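Long-range contacts in single-strand DNA-binding protein (Agrobacterium tumefaciens, PDB 3BTP), which binds single-stranded DNA regardless of its sequence and mediates the nuclear uptake of single-stranded copies of the transferred T-DNA: residues A[451-456]-A[478-483]; A[365-370]-A[458-463]. One frame throughout, in Å; residues are numbered along the deposited sequence.

Interaction 1: residues A[451-456]-A[478-483]; sequences AAVIVA and KDVLIA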
loop_
_atom_site.group_PDB
_atom_site.type_symbol
_atom_site.label_atom_id
_atom_site.label_comp_id
_atom_site.label_asym_id
_atom_site.label_seq_id
_atom_site.Cartn_x
_atom_site.Cartn_y
_atom_site.Cartn_z
ATOM N N ALA A 451 20.016 8.843 -11.580
ATOM C CA ALA A 451 20.026 7.542 -12.255
ATOM C C ALA A 451 19.647 7.624 -13.780
ATOM O O ALA A 451 18.809 8.452 -14.207
ATOM C CB ALA A 451 19.111 6.613 -11.543
ATOM N N ALA A 452 20.266 6.757 -14.582
ATOM C CA ALA A 452 20.036 6.743 -16.036
ATOM C C ALA A 452 18.657 6.183 -16.456
ATOM O O ALA A 452 18.129 6.521 -17.464
ATOM C CB ALA A 452 21.171 5.961 -16.731
ATOM N N VAL A 453 18.081 5.347 -15.608
ATOM C CA VAL A 453 16.800 4.717 -15.853
ATOM C C VAL A 453 16.104 4.765 -14.520
ATOM O O VAL A 453 16.736 4.584 -13.476
ATOM C CB VAL A 453 16.962 3.264 -16.237
ATOM C CG1 VAL A 453 15.574 2.575 -16.422
ATOM C CG2 VAL A 453 17.873 3.100 -17.449
ATOM N N ILE A 454 14.820 5.118 -14.544
ATOM C CA ILE A 454 13.957 4.843 -13.435
ATOM C C ILE A 454 12.741 3.989 -13.811
ATOM O O ILE A 454 12.257 4.056 -14.906
ATOM C CB ILE A 454 13.638 6.146 -12.599
ATOM C CG1 ILE A 454 12.862 7.174 -13.388
ATOM C CG2 ILE A 454 14.962 6.771 -12.062
ATOM C CD1 ILE A 454 12.560 8.338 -12.548
ATOM N N VAL A 455 12.241 3.197 -12.888
ATOM C CA VAL A 455 11.190 2.281 -13.194
ATOM C C VAL A 455 10.005 2.464 -12.256
ATOM O O VAL A 455 10.198 2.401 -11.074
ATOM C CB VAL A 455 11.709 0.744 -13.134
ATOM C CG1 VAL A 455 10.552 -0.202 -13.487
ATOM C CG2 VAL A 455 12.930 0.524 -14.114
ATOM N N ALA A 456 8.788 2.601 -12.801
ATOM C CA ALA A 456 7.581 2.766 -12.028
ATOM C C ALA A 456 7.106 1.436 -11.421
ATOM O O ALA A 456 7.056 0.429 -12.068
ATOM C CB ALA A 456 6.469 3.414 -12.891
ATOM N N LYS A 478 6.294 0.165 -20.637
ATOM C CA LYS A 478 5.685 1.454 -20.423
ATOM C C LYS A 478 5.901 1.934 -19.000
ATOM O O LYS A 478 5.347 2.948 -18.607
ATOM C CB LYS A 478 4.209 1.383 -20.765
ATOM C CG LYS A 478 3.450 0.246 -20.140
ATOM C CD LYS A 478 1.942 0.464 -20.406
ATOM C CE LYS A 478 1.606 2.002 -20.539
ATOM N NZ LYS A 478 0.171 2.426 -20.351
ATOM N N ASP A 479 6.692 1.177 -18.245
ATOM C CA ASP A 479 6.978 1.426 -16.860
ATOM C C ASP A 479 8.397 2.047 -16.689
ATOM O O ASP A 479 8.766 2.508 -15.579
ATOM C CB ASP A 479 6.865 0.104 -16.124
ATOM C CG ASP A 479 5.464 -0.137 -15.501
ATOM O OD1 ASP A 479 4.466 0.532 -15.917
ATOM O OD2 ASP A 479 5.376 -0.979 -14.554
ATOM N N VAL A 480 9.134 2.112 -17.822
ATOM C CA VAL A 480 10.537 2.440 -17.912
ATOM C C VAL A 480 10.783 3.838 -18.481
ATOM O O VAL A 480 10.260 4.183 -19.492
ATOM C CB VAL A 480 11.256 1.358 -18.729
ATOM C CG1 VAL A 480 12.746 1.682 -18.896
ATOM C CG2 VAL A 480 11.075 -0.013 -18.048
ATOM N N LEU A 481 11.551 4.646 -17.760
ATOM C CA LEU A 481 11.852 6.044 -18.085
ATOM C C LEU A 481 13.371 6.191 -18.134
ATOM O O LEU A 481 14.097 5.671 -17.297
ATOM C CB LEU A 481 11.303 7.007 -16.994
ATOM C CG LEU A 481 9.765 7.084 -16.802
ATOM C CD1 LEU A 481 9.408 7.057 -15.351
ATOM C CD2 LEU A 481 9.267 8.350 -17.401
ATOM N N ILE A 482 13.802 6.986 -19.101
ATOM C CA ILE A 482 15.176 7.116 -19.513
ATOM C C ILE A 482 15.610 8.539 -19.231
ATOM O O ILE A 482 14.871 9.502 -19.552
ATOM C CB ILE A 482 15.336 6.762 -21.015
ATOM C CG1 ILE A 482 14.574 5.453 -21.366
ATOM C CG2 ILE A 482 16.869 6.655 -21.398
ATOM C CD1 ILE A 482 15.225 4.180 -20.727
ATOM N N ALA A 483 16.775 8.684 -18.600
ATOM C CA ALA A 483 17.358 10.024 -18.404
ATOM C C ALA A 483 17.818 10.553 -19.733
ATOM O O ALA A 483 18.781 10.040 -20.285
ATOM C CB ALA A 483 18.554 10.017 -17.399
#
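Strands 453-456 and 480-483 are antiparallel neighbours in an eight-stranded closed barrel, their N-to-C directions 159° apart. Ile454 and Leu481 form the hydrogen-bonded pair at the middle: Ile454 N reaches Leu481 O at 2.9 Å, and Leu481 N returns to Ile454 O at 3.0 Å. Two further bonds close the ends. Ala456 N bonds to Asp479 O and Ala483 N to Ala452 O, both at 2.8 Å, with Ala452 lying just before the regular strand. Leu481 O also takes a CA-H...O contact from Val453 CA at 3.2 Å.

Val453, Val455, Val480 and Ile482 share one face. Val453 and Val480 meet there through their CG1 methyls, 3.9 Å apart. On the other face, with chi1 at 64°, CG1 of Ile454 sits tucked over its own backbone and rests on Leu481 CB at 3.9 Å.

Tyr495 of strand 494-497 packs on Ile454, Leu481 and Ala483, and its OH bonds to Ala451 O. On the face of Val453, Val455, Val480 and Ile482, helix 498-503 lies over Val480 and Ile482, helix 510-515 over Val453 and Ile482, and Leu467 of a loop against Val455.

Interaction 2: residues A[365-370]-A[458-463]; sequences RDRHVS and GPNLRE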
loop_
_atom_site.group_PDB
_atom_site.type_symbol
_atom_site.label_atom_id
_atom_site.label_comp_id
_atom_site.label_asym_id
_atom_site.label_seq_id
_atom_site.Cartn_x
_atom_site.Cartn_y
_atom_site.Cartn_z
ATOM N N ARG A 365 20.988 5.603 -3.549
ATOM C CA ARG A 365 20.182 5.554 -4.775
ATOM C C ARG A 365 18.930 6.458 -4.767
ATOM O O ARG A 365 18.353 6.746 -3.728
ATOM C CB ARG A 365 19.801 4.114 -5.111
ATOM C CG ARG A 365 20.967 3.352 -5.725
ATOM C CD ARG A 365 20.666 1.901 -6.055
ATOM N NE ARG A 365 21.880 1.313 -6.647
ATOM C CZ ARG A 365 22.251 0.040 -6.534
ATOM N NH1 ARG A 365 21.494 -0.831 -5.864
ATOM N NH2 ARG A 365 23.388 -0.373 -7.106
ATOM N N ASP A 366 18.533 6.921 -5.946
ATOM C CA ASP A 366 17.302 7.674 -6.105
ATOM C C ASP A 366 16.079 6.827 -5.810
ATOM O O ASP A 366 16.080 5.629 -6.075
ATOM C CB ASP A 366 17.225 8.351 -7.470
ATOM C CG ASP A 366 18.245 9.445 -7.627
ATOM O OD1 ASP A 366 18.735 9.944 -6.593
ATOM O OD2 ASP A 366 18.615 9.814 -8.764
ATOM N N ARG A 367 15.049 7.451 -5.213
ATOM C CA ARG A 367 13.810 6.753 -4.920
ATOM C C ARG A 367 12.750 7.805 -4.891
ATOM O O ARG A 367 12.716 8.590 -3.948
ATOM C CB ARG A 367 13.876 5.971 -3.578
ATOM C CG ARG A 367 12.556 5.258 -3.286
ATOM C CD ARG A 367 12.664 4.103 -2.331
ATOM N NE ARG A 367 11.354 3.390 -2.237
ATOM C CZ ARG A 367 11.028 2.450 -1.332
ATOM N NH1 ARG A 367 11.912 2.028 -0.435
ATOM N NH2 ARG A 367 9.840 1.837 -1.387
ATOM N N HIS A 368 11.903 7.834 -5.930
ATOM C CA HIS A 368 10.956 8.918 -6.147
ATOM C C HIS A 368 9.552 8.476 -5.709
ATOM O O HIS A 368 9.021 7.510 -6.230
ATOM C CB HIS A 368 10.961 9.176 -7.675
ATOM C CG HIS A 368 12.256 9.728 -8.184
ATOM N ND1 HIS A 368 13.243 8.943 -8.743
ATOM C CD2 HIS A 368 12.734 10.991 -8.194
ATOM C CE1 HIS A 368 14.263 9.696 -9.090
ATOM N NE2 HIS A 368 13.974 10.947 -8.784
ATOM N N VAL A 369 8.930 9.163 -4.784
ATOM C CA VAL A 369 7.736 8.657 -4.230
ATOM C C VAL A 369 6.695 9.625 -4.707
ATOM O O VAL A 369 6.888 10.869 -4.673
ATOM C CB VAL A 369 7.803 8.525 -2.649
ATOM C CG1 VAL A 369 6.440 8.290 -2.048
ATOM C CG2 VAL A 369 8.794 7.366 -2.209
ATOM N N SER A 370 5.592 9.071 -5.165
ATOM C CA SER A 370 4.426 9.856 -5.547
ATOM C C SER A 370 4.050 10.890 -4.473
ATOM O O SER A 370 3.882 10.550 -3.310
ATOM C CB SER A 370 3.274 8.893 -5.724
ATOM O OG SER A 370 2.100 9.608 -5.974
ATOM N N GLY A 458 4.374 0.602 -8.378
ATOM C CA GLY A 458 3.501 1.242 -7.439
ATOM C C GLY A 458 3.565 2.774 -7.516
ATOM O O GLY A 458 3.799 3.358 -8.589
ATOM N N PRO A 459 3.298 3.445 -6.387
ATOM C CA PRO A 459 3.406 4.892 -6.275
ATOM C C PRO A 459 4.825 5.388 -6.014
ATOM O O PRO A 459 5.019 6.401 -5.336
ATOM C CB PRO A 459 2.406 5.242 -5.177
ATOM C CG PRO A 459 2.275 4.061 -4.372
ATOM C CD PRO A 459 2.765 2.845 -5.160
ATOM N N ASN A 460 5.813 4.693 -6.585
ATOM C CA ASN A 460 7.156 5.169 -6.566
ATOM C C ASN A 460 7.951 4.658 -7.820
ATOM O O ASN A 460 7.574 3.663 -8.451
ATOM C CB ASN A 460 7.819 4.919 -5.203
ATOM C CG ASN A 460 8.246 3.442 -4.945
ATOM O OD1 ASN A 460 7.942 2.500 -5.690
ATOM N ND2 ASN A 460 9.010 3.279 -3.891
ATOM N N LEU A 461 8.998 5.407 -8.195
ATOM C CA LEU A 461 9.905 5.047 -9.256
ATOM C C LEU A 461 11.184 4.631 -8.597
ATOM O O LEU A 461 11.675 5.306 -7.723
ATOM C CB LEU A 461 10.155 6.225 -10.190
ATOM C CG LEU A 461 9.002 6.924 -11.016
ATOM C CD1 LEU A 461 7.813 6.077 -11.372
ATOM C CD2 LEU A 461 8.494 8.061 -10.388
ATOM N N ARG A 462 11.739 3.507 -9.076
ATOM C CA ARG A 462 12.954 2.904 -8.555
ATOM C C ARG A 462 14.032 2.759 -9.638
ATOM O O ARG A 462 13.754 2.647 -10.826
ATOM C CB ARG A 462 12.603 1.545 -7.952
ATOM C CG ARG A 462 11.502 1.554 -6.891
ATOM C CD ARG A 462 11.808 2.296 -5.568
ATOM N NE ARG A 462 13.126 1.967 -4.935
ATOM C CZ ARG A 462 13.296 0.939 -4.085
ATOM N NH1 ARG A 462 12.304 0.170 -3.765
ATOM N NH2 ARG A 462 14.465 0.664 -3.549
ATOM N N GLU A 463 15.275 2.832 -9.213
ATOM C CA GLU A 463 16.427 2.469 -10.006
ATOM C C GLU A 463 16.398 0.985 -10.327
ATOM O O GLU A 463 15.892 0.159 -9.569
ATOM C CB GLU A 463 17.709 2.842 -9.232
ATOM C CG GLU A 463 17.917 4.328 -9.089
ATOM C CD GLU A 463 19.383 4.714 -8.816
ATOM O OE1 GLU A 463 20.265 3.925 -9.306
ATOM O OE2 GLU A 463 19.643 5.813 -8.154
HETATM O O HOH W 1 15.408 3.121 -6.008
#
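Strand 367-370 runs against strand 460-462 at 165°, an antiparallel pairing within the closed beta barrel that brings His368 opposite Leu461. The two exchange backbone bonds, His368 N to Leu461 O at 3.1 Å and Leu461 N to His368 O at 2.9 Å. Ser370 N adds a bond to Pro459 O at 2.7 Å, just where Ser370 takes the N-cap position of helix 371-377. On the His368 side of the sheet, Leu461 CD2 packs against His368 CB at 3.8 Å.

Across the other face, Arg367 reaches out with its chain extended, while Arg462 folds back from chi2 (-66°) onward, which lays the two guanidinium groups flat on each other, centres 3.9 Å apart and planes at 12°. Both charges have acidic partners: Arg367 NH2 makes a salt bridge to an acidic side chain on the chain of another protein, and Arg462 NH2 one to Asp466.

Past the stack the backbones diverge, and the side chain of Glu463 reaches across: its OE2 accepts Asp366 N at 2.7 Å, on the anti side and tilted out of the carboxylate plane. A water links the two segments, donating to Asp366 O at 2.6 Å and accepting from Arg462 NE and Glu463 N.

Overall arrangement
Interactions 1 and 2 are successive parts of one barrel wall, running 367-370, 460-462, 453-456, 480-485, with their centres 10 Å apart. The hairpin of strands 453-456 and 460-462 joins them: Val455 N lies 2.6 Å from Arg462 O, a probable hydrogen bond, and Leu461 packs on Ala456 and Ile454. A second joint sits where the strands give way to loops, with Ala451 packing on Glu463 and Ala451 N 3.3 Å from Asp366 OD2, probably bonded; Asn352 and, by a salt bridge, Arg355 hold the same carboxylate. Interaction 1 packs within its own chain, whereas Arg367, Val369, Pro459 and Asn460 of interaction 2 meet the chain of another protein.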